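Methylmalonyl-CoA carboxyltransferase 12S subunit (Propionibacterium freudenreichii, PDB 1ON9) transfers the carboxyl group of methylmalonyl-CoA to the biotin of the 1.3S subunit of transcarboxylase, releasing propanoyl-CoA. Local coordinates at residues I171-G176 with F191-K196; I234-E239 with D304-K309; S433-V438 with A473-Y478. All coordinates share one frame; numbering follows the deposited sequence.

Overall arrangement
Running from the N terminus, the chain first closes contact 1, where 171-176 and 191-196 pair as neighbouring parallel strands after a short connection holding helix 184-188. Contact 2 follows, its first segment on strand 236-238 at the edge of the same sheet; K196 and E239 form a salt bridge between the two contacts. Its second segment, 304-309, lies on the edge strand of the second large sheet, so contact 2 joins the two halves of the subunit. Contact 3 closes a largely helical loop, setting strand 435-437 against the junction of helices 459-474 and 477-482, its centre about 34 Å from that of contact 2. The three loops follow in series, neither nesting nor crossing.

Contact 1: I171-G176 with F191-K196; sequences IAIIAG and FIIMTK
Two neighbouring parallel strands in the core of the N-terminal sheet meet here, I171-A175 running beside F191-T195 with their axes 4.7 Å apart. Their backbones are joined by a ladder in which A172 and I174 use both N and O towards the second strand. A172 N donates to F191 O and I193 N to A172 O, each at 2.8 Å and nearly straight; I174 N to I193 O is the more bent link, 151° at the hydrogen, and T195 N to I174 O completes the series. On the face bearing I171, I173 and I193, the last of these reaches across with its CD1, which lies 3.9 Å from I171 CG2 and also touches CG1 of I173. The I173 and I193 side chains run alongside each other, while I171 meets I193 at a slant. The other face carries A172, I174, I192 and M194. There I174 CD1 comes within 3.5 Å of I192 CG2: with CG1 of I174 beside its backbone N (chi1 -54°), the end of the chain is directed back over I192. I174 CB rests against M194 CG at 3.9 Å, and the small A172 adds little side-chain bulk. At the C-terminal end A175 CB faces T195 CG2, and a water joins A175 O to T195 OG1. Strand 133-139 hydrogen-bonds to the far edge of I171-A175, and strand 236-238 adjoins F191-T195; helix 241-253 packs on I171 and F191. Such a buried parallel pair, apolar on both faces, belongs to the parallel part of the mixed sheet in the N-terminal half of the carboxyl transferase domain, a member of the ClpP/crotonase clan.

Contact 2: I234-E239 with D304-K309; sequences IHFVAE and DYLEVK
The imidazole of H235 has K309 CE over one face, 3.6 Å above the ring plane and displaced towards the rim, while V308 CG1 sits at its edge, in plane. The lysine methylene makes a CH-pi contact, its extended chain lying alongside the histidine. Both ends are fixed by a shared partner: H235 NE2 is hydrogen-bonded to E352 and K309 NZ forms a salt bridge with the same carboxylate, while H235 ND1 accepts a hydrogen bond from the backbone N of I192. The second ring, that of F236, is met obliquely by three residues. L306 CD2 approaches CE2 of F236 to 3.5 Å, the two side chains crossing at about a right angle, and V308 CG2 lies 3.8 Å from F236 CZ. E307 O also comes to 3.2 Å from F236 CE2. With CG of F236 beside its backbone N (chi1 -58°), the ring extends from the strand towards these residues. Backbone and water complete the junction. K309 N donates to H235 O at 2.9 Å, from a position tilted 17° out of the carbonyl plane, and a water gives hydrogen bonds to H235 O and E307 O; H235 O thus accepts two. Strands 236-238 and 305-308 run at 105° to each other and lie in different sheets, so this is a junction between edge strands rather than a pairing. The chemistry implies a mixed interface, with apolar packing around F236 beside a buried polar cluster: an acceptor ND1 is consistent with a neutral H235 ring donating from NE2 to E352, whose carboxylate probably balances the charge of K309.

Contact 3: S433-V438 with A473-Y478; sequences SAEIAV and AFNTPY
N475 lays its side-chain amide against the methyl of A437, whose CB is 3.2 Å from OD1 and about equally close, 3.4 Å, to CG and ND2 of N475. The amide is turned there because its CG stands beside the backbone N (chi1 -61°). Its two ends are used differently: OD1 accepts from a water that in turn accepts from V438 N, while ND2 donates to M439 O and to a second water, which passes a hydrogen bond to E435 OE1. The carboxylate and amide planes stand 80° apart, and the extended E435 chain crosses N475 at a slant, with E435 CG 3.4 Å from N475 O. OE1 of E435 is also held by Q471. Replacing N475 with an alanine would remove the amide and probably leave M439 O without this donor and the water-mediated links to E435 and V438 N broken. Farther along, P477 packs its ring on A434, P477 CG lying 3.3 Å from A434 O. No direct hydrogen bond joins the two segments; water instead links I436 O with F474 O, at 2.8 Å from each. T476, at the N-cap position of the helix that begins with P477, uses OG1 as the acceptor of a weak hydrogen bond from V479 N. The junction between helices 459-474 and 477-482 is thus laid along strand 435-437, which pairs in parallel with strand 409-411. Two neighbouring subunits border it: L151 of one packs on I436, and L8 of another on T476 and P477.

Contact 1: I171-G176 with F191-K196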
loop_
_atom_site.group_PDB
_atom_site.type_symbol
_atom_site.label_atom_id
_atom_site.label_comp_id
_atom_site.label_asym_id
_atom_site.label_seq_id
_atom_site.Cartn_x
_atom_site.Cartn_y
_atom_site.Cartn_z
ATOM N N ILE E 171 3.385 29.717 -4.016
ATOM C CA ILE E 171 4.166 30.926 -4.156
ATOM C C ILE E 171 3.316 32.088 -3.703
ATOM O O ILE E 171 2.200 32.290 -4.186
ATOM C CB ILE E 171 4.606 31.131 -5.630
ATOM C CG1 ILE E 171 5.588 30.030 -6.022
ATOM C CG2 ILE E 171 5.303 32.490 -5.799
ATOM C CD1 ILE E 171 5.907 29.970 -7.518
ATOM N N ALA E 172 3.843 32.858 -2.761
ATOM C CA ALA E 172 3.107 34.002 -2.265
ATOM C C ALA E 172 3.776 35.252 -2.807
ATOM O O ALA E 172 5.003 35.367 -2.779
ATOM C CB ALA E 172 3.125 34.023 -0.732
ATOM N N ILE E 173 2.977 36.166 -3.341
ATOM C CA ILE E 173 3.518 37.427 -3.830
ATOM C C ILE E 173 2.814 38.488 -3.007
ATOM O O ILE E 173 1.608 38.711 -3.146
ATOM C CB ILE E 173 3.231 37.688 -5.328
ATOM C CG1 ILE E 173 3.864 36.590 -6.193
ATOM C CG2 ILE E 173 3.833 39.036 -5.731
ATOM C CD1 ILE E 173 2.853 35.686 -6.842
ATOM N N ILE E 174 3.568 39.120 -2.119
ATOM C CA ILE E 174 3.009 40.147 -1.261
ATOM C C ILE E 174 3.282 41.426 -2.028
ATOM O O ILE E 174 4.438 41.837 -2.207
ATOM C CB ILE E 174 3.687 40.122 0.134
ATOM C CG1 ILE E 174 3.571 38.696 0.706
ATOM C CG2 ILE E 174 3.002 41.132 1.072
ATOM C CD1 ILE E 174 4.088 38.522 2.085
ATOM N N ALA E 175 2.203 42.036 -2.506
ATOM C CA ALA E 175 2.314 43.233 -3.332
ATOM C C ALA E 175 1.504 44.393 -2.780
ATOM O O ALA E 175 1.082 45.289 -3.521
ATOM C CB ALA E 175 1.866 42.900 -4.753
ATOM N N GLY E 176 1.294 44.356 -1.470
ATOM C CA GLY E 176 0.546 45.394 -0.793
ATOM C C GLY E 176 0.616 45.073 0.690
ATOM O O GLY E 176 1.481 44.299 1.115
ATOM N N PHE E 191 7.462 29.987 -1.029
ATOM C CA PHE E 191 8.268 31.141 -1.336
ATOM C C PHE E 191 7.500 32.417 -1.255
ATOM O O PHE E 191 6.384 32.510 -1.758
ATOM C CB PHE E 191 8.859 31.039 -2.736
ATOM C CG PHE E 191 9.762 29.875 -2.915
ATOM C CD1 PHE E 191 9.273 28.668 -3.400
ATOM C CD2 PHE E 191 11.099 29.966 -2.558
ATOM C CE1 PHE E 191 10.120 27.552 -3.529
ATOM C CE2 PHE E 191 11.942 28.863 -2.678
ATOM C CZ PHE E 191 11.449 27.657 -3.163
ATOM N N ILE E 192 8.098 33.403 -0.605
ATOM C CA ILE E 192 7.468 34.700 -0.544
ATOM C C ILE E 192 8.257 35.695 -1.384
ATOM O O ILE E 192 9.438 35.937 -1.126
ATOM C CB ILE E 192 7.403 35.273 0.875
ATOM C CG1 ILE E 192 6.558 34.362 1.778
ATOM C CG2 ILE E 192 6.807 36.700 0.798
ATOM C CD1 ILE E 192 6.585 34.752 3.252
ATOM N N ILE E 193 7.603 36.253 -2.394
ATOM C CA ILE E 193 8.218 37.281 -3.234
ATOM C C ILE E 193 7.505 38.529 -2.739
ATOM O O ILE E 193 6.275 38.616 -2.822
ATOM C CB ILE E 193 7.870 37.111 -4.717
ATOM C CG1 ILE E 193 8.407 35.790 -5.233
ATOM C CG2 ILE E 193 8.454 38.277 -5.517
ATOM C CD1 ILE E 193 7.775 35.388 -6.514
ATOM N N MET E 194 8.263 39.495 -2.242
ATOM C CA MET E 194 7.663 40.689 -1.687
ATOM C C MET E 194 8.111 41.943 -2.425
ATOM O O MET E 194 9.309 42.162 -2.598
ATOM C CB MET E 194 8.049 40.774 -0.213
ATOM C CG MET E 194 7.231 41.723 0.581
ATOM S SD MET E 194 7.674 41.649 2.319
ATOM C CE MET E 194 6.826 43.201 2.860
ATOM N N THR E 195 7.161 42.774 -2.854
ATOM C CA THR E 195 7.557 43.981 -3.573
ATOM C C THR E 195 7.933 45.062 -2.586
ATOM O O THR E 195 7.579 44.993 -1.403
ATOM C CB THR E 195 6.445 44.541 -4.456
ATOM O OG1 THR E 195 5.427 45.127 -3.631
ATOM C CG2 THR E 195 5.866 43.464 -5.328
ATOM N N LYS E 196 8.650 46.068 -3.076
ATOM C CA LYS E 196 9.055 47.167 -2.223
ATOM C C LYS E 196 7.880 48.076 -1.878
ATOM O O LYS E 196 8.039 49.038 -1.141
ATOM C CB LYS E 196 10.184 47.967 -2.878
ATOM C CG LYS E 196 11.505 47.209 -2.832
ATOM C CD LYS E 196 12.690 48.037 -3.305
ATOM C CE LYS E 196 13.973 47.217 -3.155
ATOM N NZ LYS E 196 15.175 47.915 -3.663
HETATM O O HOH W 1 3.260 45.916 -5.145
#

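Contact 2: I234-E239 with D304-K309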
loop_
_atom_site.group_PDB
_atom_site.type_symbol
_atom_site.label_atom_id
_atom_site.label_comp_id
_atom_site.label_asym_id
_atom_site.label_seq_id
_atom_site.Cartn_x
_atom_site.Cartn_y
_atom_site.Cartn_z
ATOM N N ILE E 234 11.261 36.205 4.055
ATOM C CA ILE E 234 10.974 36.123 2.634
ATOM C C ILE E 234 12.103 35.617 1.766
ATOM O O ILE E 234 13.269 35.555 2.177
ATOM C CB ILE E 234 10.494 37.477 2.086
ATOM C CG1 ILE E 234 11.630 38.509 2.168
ATOM C CG2 ILE E 234 9.261 37.954 2.881
ATOM C CD1 ILE E 234 11.293 39.795 1.422
ATOM N N HIS E 235 11.747 35.284 0.538
ATOM C CA HIS E 235 12.706 34.690 -0.367
ATOM C C HIS E 235 13.190 35.534 -1.515
ATOM O O HIS E 235 14.269 35.279 -2.052
ATOM C CB HIS E 235 12.115 33.381 -0.877
ATOM C CG HIS E 235 11.669 32.475 0.226
ATOM N ND1 HIS E 235 10.497 32.674 0.926
ATOM C CD2 HIS E 235 12.265 31.396 0.790
ATOM C CE1 HIS E 235 10.390 31.759 1.873
ATOM N NE2 HIS E 235 11.450 30.971 1.813
ATOM N N PHE E 236 12.403 36.531 -1.895
ATOM C CA PHE E 236 12.785 37.400 -2.993
ATOM C C PHE E 236 12.244 38.794 -2.759
ATOM O O PHE E 236 11.111 38.950 -2.303
ATOM C CB PHE E 236 12.198 36.897 -4.324
ATOM C CG PHE E 236 12.595 35.503 -4.677
ATOM C CD1 PHE E 236 11.796 34.428 -4.313
ATOM C CD2 PHE E 236 13.787 35.264 -5.355
ATOM C CE1 PHE E 236 12.178 33.113 -4.619
ATOM C CE2 PHE E 236 14.181 33.960 -5.667
ATOM C CZ PHE E 236 13.368 32.882 -5.293
ATOM N N VAL E 237 13.049 39.801 -3.082
ATOM C CA VAL E 237 12.596 41.177 -2.968
ATOM C C VAL E 237 12.409 41.628 -4.404
ATOM O O VAL E 237 13.308 41.472 -5.226
ATOM C CB VAL E 237 13.637 42.102 -2.288
ATOM C CG1 VAL E 237 13.214 43.557 -2.451
ATOM C CG2 VAL E 237 13.745 41.775 -0.807
ATOM N N ALA E 238 11.239 42.174 -4.709
ATOM C CA ALA E 238 10.943 42.641 -6.056
ATOM C C ALA E 238 10.754 44.146 -6.045
ATOM O O ALA E 238 10.122 44.693 -5.135
ATOM C CB ALA E 238 9.659 41.964 -6.580
ATOM N N GLU E 239 11.298 44.820 -7.051
ATOM C CA GLU E 239 11.140 46.268 -7.120
ATOM C C GLU E 239 9.670 46.638 -7.154
ATOM O O GLU E 239 9.217 47.500 -6.399
ATOM C CB GLU E 239 11.824 46.844 -8.367
ATOM C CG GLU E 239 13.302 47.097 -8.170
ATOM C CD GLU E 239 13.586 48.021 -6.993
ATOM O OE1 GLU E 239 14.570 47.763 -6.269
ATOM O OE2 GLU E 239 12.837 49.004 -6.796
ATOM N N ASP E 304 23.391 30.619 -15.448
ATOM C CA ASP E 304 22.117 31.085 -14.906
ATOM C C ASP E 304 21.693 30.458 -13.576
ATOM O O ASP E 304 21.710 29.248 -13.401
ATOM C CB ASP E 304 21.010 30.863 -15.944
ATOM C CG ASP E 304 19.669 31.399 -15.497
ATOM O OD1 ASP E 304 18.755 30.590 -15.211
ATOM O OD2 ASP E 304 19.521 32.632 -15.431
ATOM N N TYR E 305 21.318 31.302 -12.626
ATOM C CA TYR E 305 20.846 30.811 -11.349
ATOM C C TYR E 305 19.920 31.867 -10.769
ATOM O O TYR E 305 20.028 33.053 -11.102
ATOM C CB TYR E 305 22.012 30.480 -10.390
ATOM C CG TYR E 305 22.938 31.623 -10.046
ATOM C CD1 TYR E 305 24.085 31.873 -10.800
ATOM C CD2 TYR E 305 22.663 32.459 -8.964
ATOM C CE1 TYR E 305 24.936 32.937 -10.479
ATOM C CE2 TYR E 305 23.498 33.521 -8.636
ATOM C CZ TYR E 305 24.631 33.753 -9.392
ATOM O OH TYR E 305 25.470 34.779 -9.034
ATOM N N LEU E 306 18.976 31.408 -9.958
ATOM C CA LEU E 306 17.990 32.259 -9.300
ATOM C C LEU E 306 18.316 32.090 -7.823
ATOM O O LEU E 306 18.015 31.051 -7.239
ATOM C CB LEU E 306 16.586 31.724 -9.570
ATOM C CG LEU E 306 15.377 32.660 -9.474
ATOM C CD1 LEU E 306 14.267 31.947 -8.752
ATOM C CD2 LEU E 306 15.723 33.957 -8.788
ATOM N N GLU E 307 18.947 33.092 -7.225
ATOM C CA GLU E 307 19.327 32.985 -5.829
ATOM C C GLU E 307 18.116 33.175 -4.923
ATOM O O GLU E 307 17.316 34.086 -5.136
ATOM C CB GLU E 307 20.404 34.013 -5.488
ATOM C CG GLU E 307 21.207 33.580 -4.293
ATOM C CD GLU E 307 22.340 34.501 -3.929
ATOM O OE1 GLU E 307 22.805 35.292 -4.785
ATOM O OE2 GLU E 307 22.780 34.410 -2.767
ATOM N N VAL E 308 17.983 32.291 -3.937
ATOM C CA VAL E 308 16.879 32.344 -2.980
ATOM C C VAL E 308 17.438 33.000 -1.712
ATOM O O VAL E 308 18.571 32.708 -1.316
ATOM C CB VAL E 308 16.346 30.916 -2.681
ATOM C CG1 VAL E 308 15.204 30.972 -1.681
ATOM C CG2 VAL E 308 15.864 30.271 -3.988
ATOM N N LYS E 309 16.651 33.888 -1.100
ATOM C CA LYS E 309 17.074 34.615 0.099
ATOM C C LYS E 309 18.450 35.206 -0.133
ATOM O O LYS E 309 19.333 35.132 0.725
ATOM C CB LYS E 309 17.075 33.692 1.328
ATOM C CG LYS E 309 15.675 33.536 1.893
ATOM C CD LYS E 309 15.585 32.701 3.157
ATOM C CE LYS E 309 14.144 32.772 3.682
ATOM N NZ LYS E 309 13.916 31.924 4.885
HETATM O O HOH W 2 16.435 36.372 -3.296
#

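Contact 3: S433-V438 with A473-Y478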
loop_
_atom_site.group_PDB
_atom_site.type_symbol
_atom_site.label_atom_id
_atom_site.label_comp_id
_atom_site.label_asym_id
_atom_site.label_seq_id
_atom_site.Cartn_x
_atom_site.Cartn_y
_atom_site.Cartn_z
ATOM N N SER E 433 42.298 21.358 -3.211
ATOM C CA SER E 433 42.389 22.283 -2.086
ATOM C C SER E 433 41.451 21.921 -0.924
ATOM O O SER E 433 41.387 22.621 0.087
ATOM C CB SER E 433 42.058 23.681 -2.581
ATOM O OG SER E 433 40.954 23.617 -3.475
ATOM N N ALA E 434 40.726 20.827 -1.070
ATOM C CA ALA E 434 39.807 20.413 -0.022
ATOM C C ALA E 434 40.550 20.078 1.265
ATOM O O ALA E 434 41.583 19.398 1.245
ATOM C CB ALA E 434 38.999 19.210 -0.480
ATOM N N GLU E 435 40.013 20.557 2.380
ATOM C CA GLU E 435 40.607 20.286 3.666
ATOM C C GLU E 435 39.534 19.837 4.655
ATOM O O GLU E 435 39.097 20.605 5.506
ATOM C CB GLU E 435 41.329 21.519 4.196
ATOM C CG GLU E 435 42.297 21.180 5.310
ATOM C CD GLU E 435 43.115 22.371 5.763
ATOM O OE1 GLU E 435 44.164 22.153 6.398
ATOM O OE2 GLU E 435 42.706 23.519 5.493
ATOM N N ILE E 436 39.101 18.594 4.497
ATOM C CA ILE E 436 38.112 17.977 5.371
ATOM C C ILE E 436 38.897 17.642 6.622
ATOM O O ILE E 436 39.926 16.981 6.546
ATOM C CB ILE E 436 37.576 16.693 4.729
ATOM C CG1 ILE E 436 36.816 17.066 3.458
ATOM C CG2 ILE E 436 36.701 15.915 5.721
ATOM C CD1 ILE E 436 36.722 15.940 2.454
ATOM N N ALA E 437 38.420 18.091 7.777
ATOM C CA ALA E 437 39.160 17.852 9.004
ATOM C C ALA E 437 38.292 17.911 10.229
ATOM O O ALA E 437 37.324 18.666 10.270
ATOM C CB ALA E 437 40.251 18.894 9.140
ATOM N N VAL E 438 38.651 17.121 11.232
ATOM C CA VAL E 438 37.912 17.155 12.480
ATOM C C VAL E 438 38.443 18.388 13.198
ATOM O O VAL E 438 37.772 18.964 14.053
ATOM C CB VAL E 438 38.158 15.887 13.361
ATOM C CG1 VAL E 438 39.550 15.913 13.976
ATOM C CG2 VAL E 438 37.110 15.818 14.454
ATOM N N ALA E 473 48.642 13.366 7.565
ATOM C CA ALA E 473 47.988 12.122 7.944
ATOM C C ALA E 473 46.452 12.175 7.895
ATOM O O ALA E 473 45.802 11.140 7.801
ATOM C CB ALA E 473 48.446 11.703 9.352
ATOM N N PHE E 474 45.871 13.369 7.937
ATOM C CA PHE E 474 44.416 13.477 7.965
ATOM C C PHE E 474 43.742 14.508 7.084
ATOM O O PHE E 474 42.692 14.245 6.490
ATOM C CB PHE E 474 43.942 13.798 9.392
ATOM C CG PHE E 474 44.060 12.657 10.365
ATOM C CD1 PHE E 474 43.515 11.408 10.068
ATOM C CD2 PHE E 474 44.656 12.855 11.613
ATOM C CE1 PHE E 474 43.557 10.371 11.003
ATOM C CE2 PHE E 474 44.706 11.827 12.554
ATOM C CZ PHE E 474 44.154 10.581 12.249
ATOM N N ASN E 475 44.345 15.684 7.015
ATOM C CA ASN E 475 43.731 16.816 6.354
ATOM C C ASN E 475 43.931 17.119 4.894
ATOM O O ASN E 475 43.687 18.251 4.465
ATOM C CB ASN E 475 44.035 18.063 7.192
ATOM C CG ASN E 475 43.465 17.959 8.595
ATOM O OD1 ASN E 475 42.844 16.952 8.937
ATOM N ND2 ASN E 475 43.669 18.993 9.414
ATOM N N THR E 476 44.355 16.130 4.120
ATOM C CA THR E 476 44.537 16.346 2.690
ATOM C C THR E 476 43.425 15.608 1.955
ATOM O O THR E 476 42.847 14.662 2.480
ATOM C CB THR E 476 45.882 15.792 2.169
ATOM O OG1 THR E 476 45.857 14.363 2.233
ATOM C CG2 THR E 476 47.057 16.325 3.005
ATOM N N PRO E 477 43.121 16.038 0.727
ATOM C CA PRO E 477 42.081 15.430 -0.109
ATOM C C PRO E 477 42.386 13.951 -0.303
ATOM O O PRO E 477 41.492 13.143 -0.527
ATOM C CB PRO E 477 42.210 16.178 -1.434
ATOM C CG PRO E 477 42.842 17.460 -1.076
ATOM C CD PRO E 477 43.827 17.110 -0.002
ATOM N N TYR E 478 43.669 13.609 -0.223
ATOM C CA TYR E 478 44.083 12.228 -0.414
ATOM C C TYR E 478 43.729 11.297 0.733
ATOM O O TYR E 478 43.433 10.134 0.503
ATOM C CB TYR E 478 45.585 12.166 -0.715
ATOM C CG TYR E 478 45.919 12.871 -2.003
ATOM C CD1 TYR E 478 46.312 14.213 -2.012
ATOM C CD2 TYR E 478 45.750 12.226 -3.228
ATOM C CE1 TYR E 478 46.522 14.891 -3.211
ATOM C CE2 TYR E 478 45.957 12.895 -4.432
ATOM C CZ TYR E 478 46.340 14.226 -4.419
ATOM O OH TYR E 478 46.521 14.883 -5.617
HETATM O O HOH W 3 44.698 19.716 2.690
HETATM O O HOH W 4 44.758 21.519 8.893
HETATM O O HOH W 5 40.846 15.211 4.568
HETATM O O HOH W 6 41.294 15.890 10.994
#